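Local atomic coordinates of RNA-binding protein RMD9, mitochondrial (Saccharomyces cerevisiae S288C, PDB entry 7A9X), a protein that binds a dodecameric sequence element in the 3'-untranslated regions of yeast mitochondrial mRNAs and takes part in their processing or stability. Residues A[406-411]-A[440-445]; A[434-439]-A[465-470]; A[459-464]-A[479-484]. All coordinates share one frame; numbering follows the deposited sequence.

Contact 1: A[406-411]-A[440-445]; sequences VMLTRA and RILLKS. With nucleotides of chain B.
Leu-408 and Ile-441 lie alongside each other, running opposite ways, at the dense heart of this contact, with Leu-408 CD2 3.7 Å from Ile-441 CG2. A first torsion of 179° swings the branched end of Leu-408 over to the other helix, where its CD2 also meets Leu-442 CD2 (3.6 Å), the two leucines crossing at about a right angle. Ser-445 is small enough to let Leu-408 CG approach its OG, while that hydroxyl is spent at home on Ile-441 O (2.8 Å). The turns 406-410 and 440-445, in the assigned repeats PPR7 and PPR8, run nearly parallel (17°), their axes 9.8 Å apart at closest, consistent with stacking of successive pentatricopeptide repeats. Away from the leucines the packing gives way to water and RNA. One water bridges Leu-408 O and Ser-445 OG; another links Thr-409 O and Lys-444 NZ only weakly. Thr-409 gives OG1 to Asn-405 O and still touches Ile-441 CD1. The long arginines reach farther: Arg-410 NH2 meets OP1 of U11 of chain B at the edge of its guanidinium (3.0 Å, 165°), and Arg-440 NH1, also paired with Asp-134, donates to O2 on that nucleotide's base (2.8 Å).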
loop_
_atom_site.group_PDB
_atom_site.type_symbol
_atom_site.label_atom_id
_atom_site.label_comp_id
_atom_site.label_asym_id
_atom_site.label_seq_id
_atom_site.Cartn_x
_atom_site.Cartn_y
_atom_site.Cartn_z
ATOM N N VAL A 406 3.493 2.485 -15.258
ATOM C CA VAL A 406 4.670 1.912 -14.607
ATOM C C VAL A 406 5.783 1.689 -15.622
ATOM O O VAL A 406 6.948 2.024 -15.375
ATOM C CB VAL A 406 4.303 0.603 -13.884
ATOM C CG1 VAL A 406 5.547 -0.042 -13.302
ATOM C CG2 VAL A 406 3.278 0.863 -12.799
ATOM N N MET A 407 5.439 1.118 -16.779
ATOM C CA MET A 407 6.432 0.877 -17.821
ATOM C C MET A 407 7.130 2.168 -18.229
ATOM O O MET A 407 8.363 2.218 -18.303
ATOM C CB MET A 407 5.760 0.224 -19.031
ATOM C CG MET A 407 6.719 -0.258 -20.105
ATOM S SD MET A 407 5.868 -0.762 -21.613
ATOM C CE MET A 407 4.701 -1.960 -20.978
ATOM N N LEU A 408 6.357 3.228 -18.483
ATOM C CA LEU A 408 6.941 4.495 -18.913
ATOM C C LEU A 408 7.791 5.120 -17.813
ATOM O O LEU A 408 8.867 5.664 -18.090
ATOM C CB LEU A 408 5.836 5.457 -19.346
ATOM C CG LEU A 408 6.290 6.843 -19.806
ATOM C CD1 LEU A 408 7.250 6.732 -20.981
ATOM C CD2 LEU A 408 5.093 7.700 -20.172
ATOM N N THR A 409 7.324 5.062 -16.564
ATOM C CA THR A 409 8.083 5.634 -15.456
ATOM C C THR A 409 9.459 4.989 -15.344
ATOM O O THR A 409 10.487 5.676 -15.345
ATOM C CB THR A 409 7.314 5.459 -14.144
ATOM O OG1 THR A 409 6.011 6.046 -14.258
ATOM C CG2 THR A 409 8.069 6.111 -12.997
ATOM N N ARG A 410 9.492 3.660 -15.253
ATOM C CA ARG A 410 10.750 2.944 -15.092
ATOM C C ARG A 410 11.623 2.995 -16.341
ATOM O O ARG A 410 12.838 2.801 -16.233
ATOM C CB ARG A 410 10.469 1.491 -14.708
ATOM C CG ARG A 410 9.595 1.334 -13.470
ATOM C CD ARG A 410 10.316 1.800 -12.209
ATOM N NE ARG A 410 9.496 1.626 -11.013
ATOM C CZ ARG A 410 8.907 2.623 -10.357
ATOM N NH1 ARG A 410 8.176 2.370 -9.279
ATOM N NH2 ARG A 410 9.055 3.874 -10.771
ATOM N N ALA A 411 11.043 3.263 -17.516
ATOM C CA ALA A 411 11.832 3.310 -18.742
ATOM C C ALA A 411 12.722 4.543 -18.832
ATOM O O ALA A 411 13.497 4.654 -19.789
ATOM C CB ALA A 411 10.916 3.251 -19.966
ATOM N N ARG A 440 0.975 13.271 -16.322
ATOM C CA ARG A 440 2.049 13.670 -15.418
ATOM C C ARG A 440 3.356 12.976 -15.777
ATOM O O ARG A 440 4.412 13.616 -15.822
ATOM C CB ARG A 440 1.662 13.364 -13.970
ATOM C CG ARG A 440 0.676 14.345 -13.366
ATOM C CD ARG A 440 0.213 13.894 -11.993
ATOM N NE ARG A 440 -0.680 14.870 -11.379
ATOM C CZ ARG A 440 -1.353 14.663 -10.251
ATOM N NH1 ARG A 440 -1.239 13.506 -9.610
ATOM N NH2 ARG A 440 -2.142 15.612 -9.768
ATOM N N ILE A 441 3.303 11.669 -16.042
ATOM C CA ILE A 441 4.519 10.918 -16.339
ATOM C C ILE A 441 5.082 11.320 -17.694
ATOM O O ILE A 441 6.302 11.418 -17.869
ATOM C CB ILE A 441 4.239 9.405 -16.267
ATOM C CG1 ILE A 441 3.754 9.024 -14.867
ATOM C CG2 ILE A 441 5.487 8.617 -16.630
ATOM C CD1 ILE A 441 3.159 7.643 -14.790
ATOM N N LEU A 442 4.206 11.559 -18.676
ATOM C CA LEU A 442 4.669 11.981 -19.995
ATOM C C LEU A 442 5.434 13.296 -19.916
ATOM O O LEU A 442 6.433 13.485 -20.620
ATOM C CB LEU A 442 3.483 12.099 -20.953
ATOM C CG LEU A 442 2.918 10.782 -21.490
ATOM C CD1 LEU A 442 1.558 10.999 -22.130
ATOM C CD2 LEU A 442 3.879 10.166 -22.492
ATOM N N LEU A 443 4.987 14.216 -19.060
ATOM C CA LEU A 443 5.758 15.435 -18.832
ATOM C C LEU A 443 7.058 15.131 -18.099
ATOM O O LEU A 443 8.122 15.634 -18.478
ATOM C CB LEU A 443 4.926 16.449 -18.046
ATOM C CG LEU A 443 5.642 17.746 -17.656
ATOM C CD1 LEU A 443 6.128 18.491 -18.890
ATOM C CD2 LEU A 443 4.736 18.633 -16.815
ATOM N N LYS A 444 6.991 14.304 -17.051
ATOM C CA LYS A 444 8.187 13.950 -16.295
ATOM C C LYS A 444 9.230 13.273 -17.175
ATOM O O LYS A 444 10.435 13.463 -16.970
ATOM C CB LYS A 444 7.809 13.039 -15.125
ATOM C CG LYS A 444 8.953 12.699 -14.177
ATOM C CD LYS A 444 8.552 11.587 -13.213
ATOM C CE LYS A 444 9.509 11.484 -12.036
ATOM N NZ LYS A 444 10.929 11.331 -12.449
ATOM N N SER A 445 8.785 12.492 -18.165
ATOM C CA SER A 445 9.710 11.727 -18.997
ATOM C C SER A 445 10.658 12.627 -19.782
ATOM O O SER A 445 11.766 12.202 -20.125
ATOM C CB SER A 445 8.928 10.825 -19.953
ATOM O OG SER A 445 8.139 9.887 -19.238
ATOM P P U B 11 5.967 6.118 -9.412
ATOM O OP1 U B 11 7.425 6.102 -9.703
ATOM O OP2 U B 11 5.499 5.827 -8.033
ATOM O "O5'" U B 11 5.386 7.538 -9.843
ATOM C "C5'" U B 11 5.703 8.109 -11.101
ATOM C "C4'" U B 11 4.911 9.366 -11.352
ATOM O "O4'" U B 11 3.507 9.037 -11.523
ATOM C "C3'" U B 11 4.912 10.392 -10.231
ATOM O "O3'" U B 11 6.082 11.188 -10.204
ATOM C "C2'" U B 11 3.638 11.179 -10.505
ATOM O "O2'" U B 11 3.831 12.096 -11.571
ATOM C "C1'" U B 11 2.704 10.071 -10.990
ATOM N N1 U B 11 1.892 9.510 -9.888
ATOM C C2 U B 11 0.821 10.253 -9.423
ATOM O O2 U B 11 0.514 11.342 -9.877
ATOM N N3 U B 11 0.114 9.664 -8.404
ATOM C C4 U B 11 0.368 8.441 -7.816
ATOM O O4 U B 11 -0.355 8.045 -6.902
ATOM C C5 U B 11 1.493 7.739 -8.351
ATOM C C6 U B 11 2.198 8.286 -9.345
ATOM P P U B 10 3.099 3.281 -6.025
ATOM O OP1 U B 10 4.528 3.372 -5.628
ATOM O OP2 U B 10 2.120 4.235 -5.442
ATOM O "O5'" U B 10 3.027 3.398 -7.613
ATOM C "C5'" U B 10 4.004 2.787 -8.444
ATOM C "C4'" U B 10 3.809 3.180 -9.887
ATOM O "O4'" U B 10 2.470 2.814 -10.298
ATOM C "C3'" U B 10 3.908 4.672 -10.178
ATOM O "O3'" U B 10 5.246 5.085 -10.409
ATOM C "C2'" U B 10 3.008 4.858 -11.396
ATOM O "O2'" U B 10 3.711 4.573 -12.596
ATOM C "C1'" U B 10 1.943 3.779 -11.179
ATOM N N1 U B 10 0.689 4.312 -10.599
ATOM C C2 U B 10 -0.350 4.590 -11.468
ATOM O O2 U B 10 -0.267 4.423 -12.672
ATOM N N3 U B 10 -1.490 5.069 -10.872
ATOM C C4 U B 10 -1.690 5.291 -9.525
ATOM O O4 U B 10 -2.775 5.728 -9.141
ATOM C C5 U B 10 -0.570 4.977 -8.692
ATOM C C6 U B 10 0.552 4.507 -9.244
HETATM O O HOH W 1 9.655 8.272 -17.950
HETATM O O HOH W 2 11.197 8.058 -13.053
#

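Contact 2: A[434-439]-A[465-470]; sequences RTIISY and VKKLNE. With nucleotides of chain B.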
loop_
_atom_site.group_PDB
_atom_site.type_symbol
_atom_site.label_atom_id
_atom_site.label_comp_id
_atom_site.label_asym_id
_atom_site.label_seq_id
_atom_site.Cartn_x
_atom_site.Cartn_y
_atom_site.Cartn_z
ATOM N N ARG A 434 -8.083 7.049 -19.794
ATOM C CA ARG A 434 -6.961 7.873 -19.367
ATOM C C ARG A 434 -7.231 8.527 -18.017
ATOM O O ARG A 434 -8.356 8.936 -17.720
ATOM C CB ARG A 434 -6.668 8.945 -20.418
ATOM C CG ARG A 434 -6.363 8.391 -21.802
ATOM C CD ARG A 434 -5.099 7.542 -21.792
ATOM N NE ARG A 434 -3.932 8.312 -21.370
ATOM C CZ ARG A 434 -3.184 9.045 -22.189
ATOM N NH1 ARG A 434 -2.142 9.717 -21.719
ATOM N NH2 ARG A 434 -3.480 9.111 -23.481
ATOM N N THR A 435 -6.188 8.605 -17.196
ATOM C CA THR A 435 -6.176 9.390 -15.969
ATOM C C THR A 435 -5.100 10.464 -16.082
ATOM O O THR A 435 -4.340 10.515 -17.053
ATOM C CB THR A 435 -5.919 8.517 -14.737
ATOM O OG1 THR A 435 -4.530 8.167 -14.680
ATOM C CG2 THR A 435 -6.757 7.254 -14.785
ATOM N N ILE A 436 -5.034 11.329 -15.067
ATOM C CA ILE A 436 -4.010 12.365 -15.048
ATOM C C ILE A 436 -2.618 11.819 -14.775
ATOM O O ILE A 436 -1.635 12.542 -14.970
ATOM C CB ILE A 436 -4.345 13.448 -14.003
ATOM C CG1 ILE A 436 -4.290 12.868 -12.589
ATOM C CG2 ILE A 436 -5.717 14.046 -14.279
ATOM C CD1 ILE A 436 -4.549 13.896 -11.504
ATOM N N ILE A 437 -2.507 10.563 -14.331
ATOM C CA ILE A 437 -1.198 9.992 -14.023
ATOM C C ILE A 437 -0.330 9.927 -15.274
ATOM O O ILE A 437 0.851 10.295 -15.245
ATOM C CB ILE A 437 -1.352 8.600 -13.382
ATOM C CG1 ILE A 437 -2.370 8.631 -12.239
ATOM C CG2 ILE A 437 0.000 8.089 -12.897
ATOM C CD1 ILE A 437 -1.985 9.518 -11.088
ATOM N N SER A 438 -0.897 9.454 -16.387
ATOM C CA SER A 438 -0.131 9.327 -17.623
ATOM C C SER A 438 0.403 10.678 -18.081
ATOM O O SER A 438 1.586 10.812 -18.415
ATOM C CB SER A 438 -0.999 8.697 -18.711
ATOM O OG SER A 438 -2.166 9.473 -18.935
ATOM N N TYR A 439 -0.460 11.696 -18.100
ATOM C CA TYR A 439 -0.030 13.018 -18.541
ATOM C C TYR A 439 1.036 13.592 -17.617
ATOM O O TYR A 439 1.924 14.319 -18.077
ATOM C CB TYR A 439 -1.236 13.954 -18.635
ATOM C CG TYR A 439 -2.302 13.473 -19.601
ATOM C CD1 TYR A 439 -3.294 12.591 -19.189
ATOM C CD2 TYR A 439 -2.312 13.898 -20.924
ATOM C CE1 TYR A 439 -4.268 12.144 -20.067
ATOM C CE2 TYR A 439 -3.284 13.458 -21.810
ATOM C CZ TYR A 439 -4.259 12.581 -21.375
ATOM O OH TYR A 439 -5.228 12.140 -22.247
ATOM N N VAL A 465 -2.641 20.277 -17.966
ATOM C CA VAL A 465 -3.584 21.227 -17.379
ATOM C C VAL A 465 -4.964 21.059 -18.001
ATOM O O VAL A 465 -5.989 21.166 -17.315
ATOM C CB VAL A 465 -3.065 22.669 -17.533
ATOM C CG1 VAL A 465 -4.031 23.654 -16.895
ATOM C CG2 VAL A 465 -1.681 22.808 -16.917
ATOM N N LYS A 466 -5.015 20.787 -19.307
ATOM C CA LYS A 466 -6.295 20.528 -19.957
ATOM C C LYS A 466 -6.961 19.288 -19.372
ATOM O O LYS A 466 -8.143 19.315 -19.010
ATOM C CB LYS A 466 -6.100 20.379 -21.467
ATOM C CG LYS A 466 -5.734 21.674 -22.177
ATOM C CD LYS A 466 -5.489 21.447 -23.662
ATOM C CE LYS A 466 -5.117 22.741 -24.372
ATOM N NZ LYS A 466 -4.845 22.527 -25.822
ATOM N N LYS A 467 -6.207 18.189 -19.258
ATOM C CA LYS A 467 -6.774 16.961 -18.708
ATOM C C LYS A 467 -7.149 17.119 -17.241
ATOM O O LYS A 467 -8.059 16.434 -16.758
ATOM C CB LYS A 467 -5.793 15.802 -18.884
ATOM C CG LYS A 467 -6.396 14.433 -18.596
ATOM C CD LYS A 467 -7.525 14.111 -19.564
ATOM C CE LYS A 467 -8.120 12.739 -19.288
ATOM N NZ LYS A 467 -9.209 12.400 -20.246
ATOM N N LEU A 468 -6.466 18.008 -16.514
ATOM C CA LEU A 468 -6.869 18.298 -15.141
ATOM C C LEU A 468 -8.274 18.884 -15.102
ATOM O O LEU A 468 -9.128 18.432 -14.331
ATOM C CB LEU A 468 -5.868 19.254 -14.487
ATOM C CG LEU A 468 -4.495 18.696 -14.106
ATOM C CD1 LEU A 468 -3.664 19.764 -13.412
ATOM C CD2 LEU A 468 -4.634 17.462 -13.228
ATOM N N ASN A 469 -8.535 19.889 -15.940
ATOM C CA ASN A 469 -9.855 20.510 -15.956
ATOM C C ASN A 469 -10.895 19.609 -16.610
ATOM O O ASN A 469 -12.077 19.675 -16.252
ATOM C CB ASN A 469 -9.790 21.862 -16.667
ATOM C CG ASN A 469 -8.850 22.834 -15.980
ATOM O OD1 ASN A 469 -8.629 22.754 -14.772
ATOM N ND2 ASN A 469 -8.287 23.757 -16.750
ATOM N N GLU A 470 -10.484 18.766 -17.562
ATOM C CA GLU A 470 -11.416 17.817 -18.163
ATOM C C GLU A 470 -11.939 16.829 -17.129
ATOM O O GLU A 470 -13.120 16.463 -17.148
ATOM C CB GLU A 470 -10.748 17.068 -19.316
ATOM C CG GLU A 470 -10.524 17.897 -20.565
ATOM C CD GLU A 470 -9.819 17.114 -21.656
ATOM O OE1 GLU A 470 -9.923 15.868 -21.658
ATOM O OE2 GLU A 470 -9.154 17.743 -22.505
ATOM P P U B 11 5.967 6.118 -9.412
ATOM O OP1 U B 11 7.425 6.102 -9.703
ATOM O OP2 U B 11 5.499 5.827 -8.033
ATOM O "O5'" U B 11 5.386 7.538 -9.843
ATOM C "C5'" U B 11 5.703 8.109 -11.101
ATOM C "C4'" U B 11 4.911 9.366 -11.352
ATOM O "O4'" U B 11 3.507 9.037 -11.523
ATOM C "C3'" U B 11 4.912 10.392 -10.231
ATOM O "O3'" U B 11 6.082 11.188 -10.204
ATOM C "C2'" U B 11 3.638 11.179 -10.505
ATOM O "O2'" U B 11 3.831 12.096 -11.571
ATOM C "C1'" U B 11 2.704 10.071 -10.990
ATOM N N1 U B 11 1.892 9.510 -9.888
ATOM C C2 U B 11 0.821 10.253 -9.423
ATOM O O2 U B 11 0.514 11.342 -9.877
ATOM N N3 U B 11 0.114 9.664 -8.404
ATOM C C4 U B 11 0.368 8.441 -7.816
ATOM O O4 U B 11 -0.355 8.045 -6.902
ATOM C C5 U B 11 1.493 7.739 -8.351
ATOM C C6 U B 11 2.198 8.286 -9.345
ATOM P P U B 10 3.099 3.281 -6.025
ATOM O OP1 U B 10 4.528 3.372 -5.628
ATOM O OP2 U B 10 2.120 4.235 -5.442
ATOM O "O5'" U B 10 3.027 3.398 -7.613
ATOM C "C5'" U B 10 4.004 2.787 -8.444
ATOM C "C4'" U B 10 3.809 3.180 -9.887
ATOM O "O4'" U B 10 2.470 2.814 -10.298
ATOM C "C3'" U B 10 3.908 4.672 -10.178
ATOM O "O3'" U B 10 5.246 5.085 -10.409
ATOM C "C2'" U B 10 3.008 4.858 -11.396
ATOM O "O2'" U B 10 3.711 4.573 -12.596
ATOM C "C1'" U B 10 1.943 3.779 -11.179
ATOM N N1 U B 10 0.689 4.312 -10.599
ATOM C C2 U B 10 -0.350 4.590 -11.468
ATOM O O2 U B 10 -0.267 4.423 -12.672
ATOM N N3 U B 10 -1.490 5.069 -10.872
ATOM C C4 U B 10 -1.690 5.291 -9.525
ATOM O O4 U B 10 -2.775 5.728 -9.141
ATOM C C5 U B 10 -0.570 4.977 -8.692
ATOM C C6 U B 10 0.552 4.507 -9.244
#
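Tyr-439 and Lys-467 meet because their torsions send them to the same spot: chi1 of -59° carries the tyrosine ring toward the second helix, and a bend at chi2 (63°) carries the lysine chain slantwise over that ring, from its centre to the CE1 rim. The pair joins helices 436-445 and 454-470, consistent with the two-helix hairpin of a pentatricopeptide repeat, here the one assigned as PPR8. Lys-467 CB stands over the centre of one ring face as a CH-pi contact, 4.1 Å from the centroid of the Tyr-439 ring, and CG comes within 3.5 Å of Tyr-439 CE1. A lysine suits this place since its methylenes can pack on the aromatic face while the amine continues outward, where NZ makes a long salt bridge with Glu-470. On the opposite face lies the guanidinium of Arg-434, NH1 3.5 Å above the ring plane and offset toward the rim. Its orientation is fixed by Ser-438 OG, which accepts N-H bonds from NE (3.2 Å) and NH1 (2.8 Å), both in the guanidinium plane. With an alanine in place of Tyr-439, the Lys-467 methylenes would probably lose their aromatic face and the Arg-434 guanidinium one of the surfaces it lies against. Deeper in, the contact becomes mainly aliphatic, as Ile-436 CG2 rests against Leu-468 CD2 at 3.7 Å, the two side chains set roughly perpendicular. Thr-435 starts the helix as N-cap, its OG1 accepting from Ile-437 N, and also bonds Glu-401. The side of the helix turned to the RNA is taken by Ile-437, a branched apolar residue fit to lie against bases: CG2 touches the uracil of U10 of chain B, while CD1 is 3.3 Å from O2 of U11 of chain B.

Contact 3: A[459-464]-A[479-484]; sequences DRWLEL and ADLSAL. With nucleotides of chain B.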
loop_
_atom_site.group_PDB
_atom_site.type_symbol
_atom_site.label_atom_id
_atom_site.label_comp_id
_atom_site.label_asym_id
_atom_site.label_seq_id
_atom_site.Cartn_x
_atom_site.Cartn_y
_atom_site.Cartn_z
ATOM N N ASP A 459 3.898 21.743 -24.514
ATOM C CA ASP A 459 2.769 20.978 -25.037
ATOM C C ASP A 459 2.308 19.923 -24.039
ATOM O O ASP A 459 1.107 19.775 -23.785
ATOM C CB ASP A 459 3.145 20.330 -26.370
ATOM C CG ASP A 459 3.411 21.350 -27.459
ATOM O OD1 ASP A 459 2.752 22.413 -27.458
ATOM O OD2 ASP A 459 4.283 21.092 -28.313
ATOM N N ARG A 460 3.250 19.174 -23.465
ATOM C CA ARG A 460 2.878 18.154 -22.495
ATOM C C ARG A 460 2.416 18.764 -21.178
ATOM O O ARG A 460 1.666 18.118 -20.437
ATOM C CB ARG A 460 4.047 17.193 -22.268
ATOM C CG ARG A 460 4.435 16.413 -23.516
ATOM C CD ARG A 460 5.333 15.228 -23.194
ATOM N NE ARG A 460 5.786 14.553 -24.407
ATOM C CZ ARG A 460 5.107 13.596 -25.032
ATOM N NH1 ARG A 460 3.934 13.190 -24.561
ATOM N NH2 ARG A 460 5.599 13.043 -26.133
ATOM N N TRP A 461 2.838 19.994 -20.871
ATOM C CA TRP A 461 2.302 20.682 -19.702
ATOM C C TRP A 461 0.896 21.203 -19.962
ATOM O O TRP A 461 0.017 21.078 -19.102
ATOM C CB TRP A 461 3.218 21.835 -19.292
ATOM C CG TRP A 461 2.562 22.791 -18.333
ATOM C CD1 TRP A 461 1.915 23.955 -18.647
ATOM C CD2 TRP A 461 2.471 22.655 -16.908
ATOM N NE1 TRP A 461 1.434 24.552 -17.506
ATOM C CE2 TRP A 461 1.762 23.775 -16.426
ATOM C CE3 TRP A 461 2.922 21.699 -15.993
ATOM C CZ2 TRP A 461 1.498 23.964 -15.070
ATOM C CZ3 TRP A 461 2.657 21.889 -14.648
ATOM C CH2 TRP A 461 1.951 23.013 -14.199
ATOM N N LEU A 462 0.669 21.797 -21.137
ATOM C CA LEU A 462 -0.660 22.296 -21.471
ATOM C C LEU A 462 -1.679 21.165 -21.499
ATOM O O LEU A 462 -2.776 21.293 -20.944
ATOM C CB LEU A 462 -0.625 23.024 -22.817
ATOM C CG LEU A 462 0.147 24.343 -22.867
ATOM C CD1 LEU A 462 0.269 24.840 -24.300
ATOM C CD2 LEU A 462 -0.518 25.390 -21.986
ATOM N N GLU A 463 -1.328 20.043 -22.133
ATOM C CA GLU A 463 -2.256 18.918 -22.204
ATOM C C GLU A 463 -2.531 18.332 -20.825
ATOM O O GLU A 463 -3.606 17.765 -20.598
ATOM C CB GLU A 463 -1.711 17.847 -23.151
ATOM C CG GLU A 463 -2.741 16.803 -23.558
ATOM C CD GLU A 463 -2.240 15.873 -24.647
ATOM O OE1 GLU A 463 -1.106 16.075 -25.131
ATOM O OE2 GLU A 463 -2.982 14.940 -25.020
ATOM N N LEU A 464 -1.583 18.464 -19.894
ATOM C CA LEU A 464 -1.830 18.040 -18.520
ATOM C C LEU A 464 -2.833 18.962 -17.836
ATOM O O LEU A 464 -3.780 18.496 -17.193
ATOM C CB LEU A 464 -0.516 17.994 -17.737
ATOM C CG LEU A 464 -0.623 17.799 -16.223
ATOM C CD1 LEU A 464 -1.317 16.486 -15.883
ATOM C CD2 LEU A 464 0.753 17.870 -15.571
ATOM N N ALA A 479 2.125 17.108 -7.349
ATOM C CA ALA A 479 2.607 16.146 -8.335
ATOM C C ALA A 479 2.621 16.739 -9.737
ATOM O O ALA A 479 3.448 16.348 -10.569
ATOM C CB ALA A 479 1.757 14.876 -8.300
ATOM N N ASP A 480 1.722 17.685 -10.018
ATOM C CA ASP A 480 1.740 18.347 -11.319
ATOM C C ASP A 480 2.969 19.235 -11.466
ATOM O O ASP A 480 3.641 19.208 -12.503
ATOM C CB ASP A 480 0.459 19.160 -11.510
ATOM C CG ASP A 480 -0.781 18.293 -11.563
ATOM O OD1 ASP A 480 -0.759 17.274 -12.283
ATOM O OD2 ASP A 480 -1.770 18.619 -10.875
ATOM N N LEU A 481 3.285 20.020 -10.433
ATOM C CA LEU A 481 4.453 20.890 -10.499
ATOM C C LEU A 481 5.750 20.099 -10.388
ATOM O O LEU A 481 6.762 20.486 -10.984
ATOM C CB LEU A 481 4.379 21.952 -9.401
ATOM C CG LEU A 481 3.182 22.905 -9.454
ATOM C CD1 LEU A 481 3.218 23.874 -8.284
ATOM C CD2 LEU A 481 3.145 23.657 -10.776
ATOM N N SER A 482 5.744 18.999 -9.630
ATOM C CA SER A 482 6.933 18.160 -9.538
ATOM C C SER A 482 7.314 17.582 -10.894
ATOM O O SER A 482 8.504 17.414 -11.184
ATOM C CB SER A 482 6.705 17.037 -8.526
ATOM O OG SER A 482 6.566 17.543 -7.209
ATOM N N ALA A 483 6.323 17.278 -11.735
ATOM C CA ALA A 483 6.615 16.768 -13.070
ATOM C C ALA A 483 7.254 17.840 -13.944
ATOM O O ALA A 483 8.174 17.551 -14.716
ATOM C CB ALA A 483 5.339 16.236 -13.720
ATOM N N LEU A 484 6.776 19.083 -13.843
ATOM C CA LEU A 484 7.394 20.168 -14.598
ATOM C C LEU A 484 8.795 20.465 -14.078
ATOM O O LEU A 484 9.708 20.756 -14.859
ATOM C CB LEU A 484 6.516 21.418 -14.530
ATOM C CG LEU A 484 6.885 22.607 -15.422
ATOM C CD1 LEU A 484 6.691 22.272 -16.896
ATOM C CD2 LEU A 484 6.066 23.828 -15.032
ATOM P P C B 12 7.012 11.194 -8.895
ATOM O OP1 C B 12 8.240 11.964 -9.211
ATOM O OP2 C B 12 7.120 9.798 -8.404
ATOM O "O5'" C B 12 6.176 12.035 -7.830
ATOM C "C5'" C B 12 6.082 13.450 -7.944
ATOM C "C4'" C B 12 5.758 14.113 -6.628
ATOM O "O4'" C B 12 4.341 13.957 -6.341
ATOM C "C3'" C B 12 6.510 13.585 -5.405
ATOM O "O3'" C B 12 6.859 14.673 -4.552
ATOM C "C2'" C B 12 5.473 12.703 -4.712
ATOM O "O2'" C B 12 5.655 12.572 -3.318
ATOM C "C1'" C B 12 4.171 13.425 -5.043
ATOM N N1 C B 12 2.987 12.550 -5.061
ATOM C C2 C B 12 1.829 12.974 -4.402
ATOM O O2 C B 12 1.832 14.073 -3.826
ATOM N N3 C B 12 0.734 12.181 -4.407
ATOM C C4 C B 12 0.762 11.007 -5.036
ATOM N N4 C B 12 -0.348 10.263 -5.011
ATOM C C5 C B 12 1.929 10.546 -5.715
ATOM C C6 C B 12 3.008 11.341 -5.702
ATOM P P U B 13 8.249 15.453 -4.775
ATOM O OP1 U B 13 7.939 16.864 -5.114
ATOM O OP2 U B 13 9.085 14.644 -5.699
ATOM O "O5'" U B 13 8.946 15.422 -3.345
ATOM C "C5'" U B 13 9.134 14.202 -2.643
ATOM C "C4'" U B 13 10.174 14.354 -1.564
ATOM O "O4'" U B 13 11.475 14.559 -2.174
ATOM C "C3'" U B 13 9.989 15.554 -0.647
ATOM O "O3'" U B 13 9.098 15.286 0.423
ATOM C "C2'" U B 13 11.409 15.859 -0.186
ATOM O "O2'" U B 13 11.787 14.996 0.875
ATOM C "C1'" U B 13 12.225 15.488 -1.425
ATOM N N1 U B 13 12.522 16.652 -2.293
ATOM C C2 U B 13 13.395 17.628 -1.843
ATOM O O2 U B 13 13.934 17.601 -0.749
ATOM N N3 U B 13 13.611 18.657 -2.728
ATOM C C4 U B 13 13.069 18.808 -3.989
ATOM O O4 U B 13 13.363 19.796 -4.666
ATOM C C5 U B 13 12.187 17.756 -4.385
ATOM C C6 U B 13 11.955 16.741 -3.545
#
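Trp-461 reaches across to Asp-480, Leu-481 and Leu-484 with the six-membered half of its indole. CB already points toward the partner helix, and a first torsion of 165°, with CG opposite the backbone N, pushes the ring system outward. CE3 is the first ring atom to engage, lying under Leu-484, whose CD2 sits over the face 4.0 Å from the centroid of the Trp-461 six-membered ring as a CH-pi contact. CZ3, next along the rim, has Leu-484 CB beside it and points edge-on at the backbone carbonyl of Asp-480, with O 3.6 Å from Trp-461 CZ3; the slightly positive rim of an indole tolerates such an oxygen, which also accepts a weak helical bond from Leu-484 N. At the tip, CH2 meets Leu-481 CD2 at 3.7 Å. A tryptophan suits this place because a broad, flat side chain can span the axes of 459-464 and 479-484, 11.2 Å apart and nearly antiparallel (172°). Helix 478-486 thereby continues the helical stacking of the repeat solenoid beyond the assigned PPR8. One turn on, Leu-464 sets both methyls, CD1 and CD2, against Asp-480 OD1. The buried carboxylate is nonetheless provided for: OD1 pairs with Arg-440 in a salt bridge, and OD2 accepts from Ala-477 N. Small residues line the RNA side of helix 478-486, allowing the RNA close: Ala-479 CB is 3.4 Å from O4' of C12 of chain B, and Ser-482 OG lies 2.6 Å from OP1 of U13 of chain B, with Tyr-564 bonded to the same hydroxyl. Helix 436-445 flanks the contact, touching Trp-461 through Leu-443, while helix 540-551 packs Ile-547 on Trp-461 and Leu-484 and sets the ring of Tyr-551 edge-to-face with the indole.

Overall arrangement
The three contacts form one continuous patch toward the end of the repeat array, on the same side of the chain's centre. Contact 1 joins helix 401-410 to helix 436-445, contact 2 joins 436-445 to 454-470, and contact 3 carries on from 454-470 to 478-486. Contacts 2 and 3 are nearest, their centres about 9 Å apart, against about 12 Å for 1 and 3 and about 14 Å for 1 and 2. Along the chain contact 2 interleaves with each of the others, whereas contact 1 closes before contact 3 opens; these two touch where helix 436-445 packs on both 454-470 and 478-486. Residues of helices 401-410, 436-445 and 478-486 meet nucleotides U10 to U13 of chain B, while 454-470 packs behind the latter two.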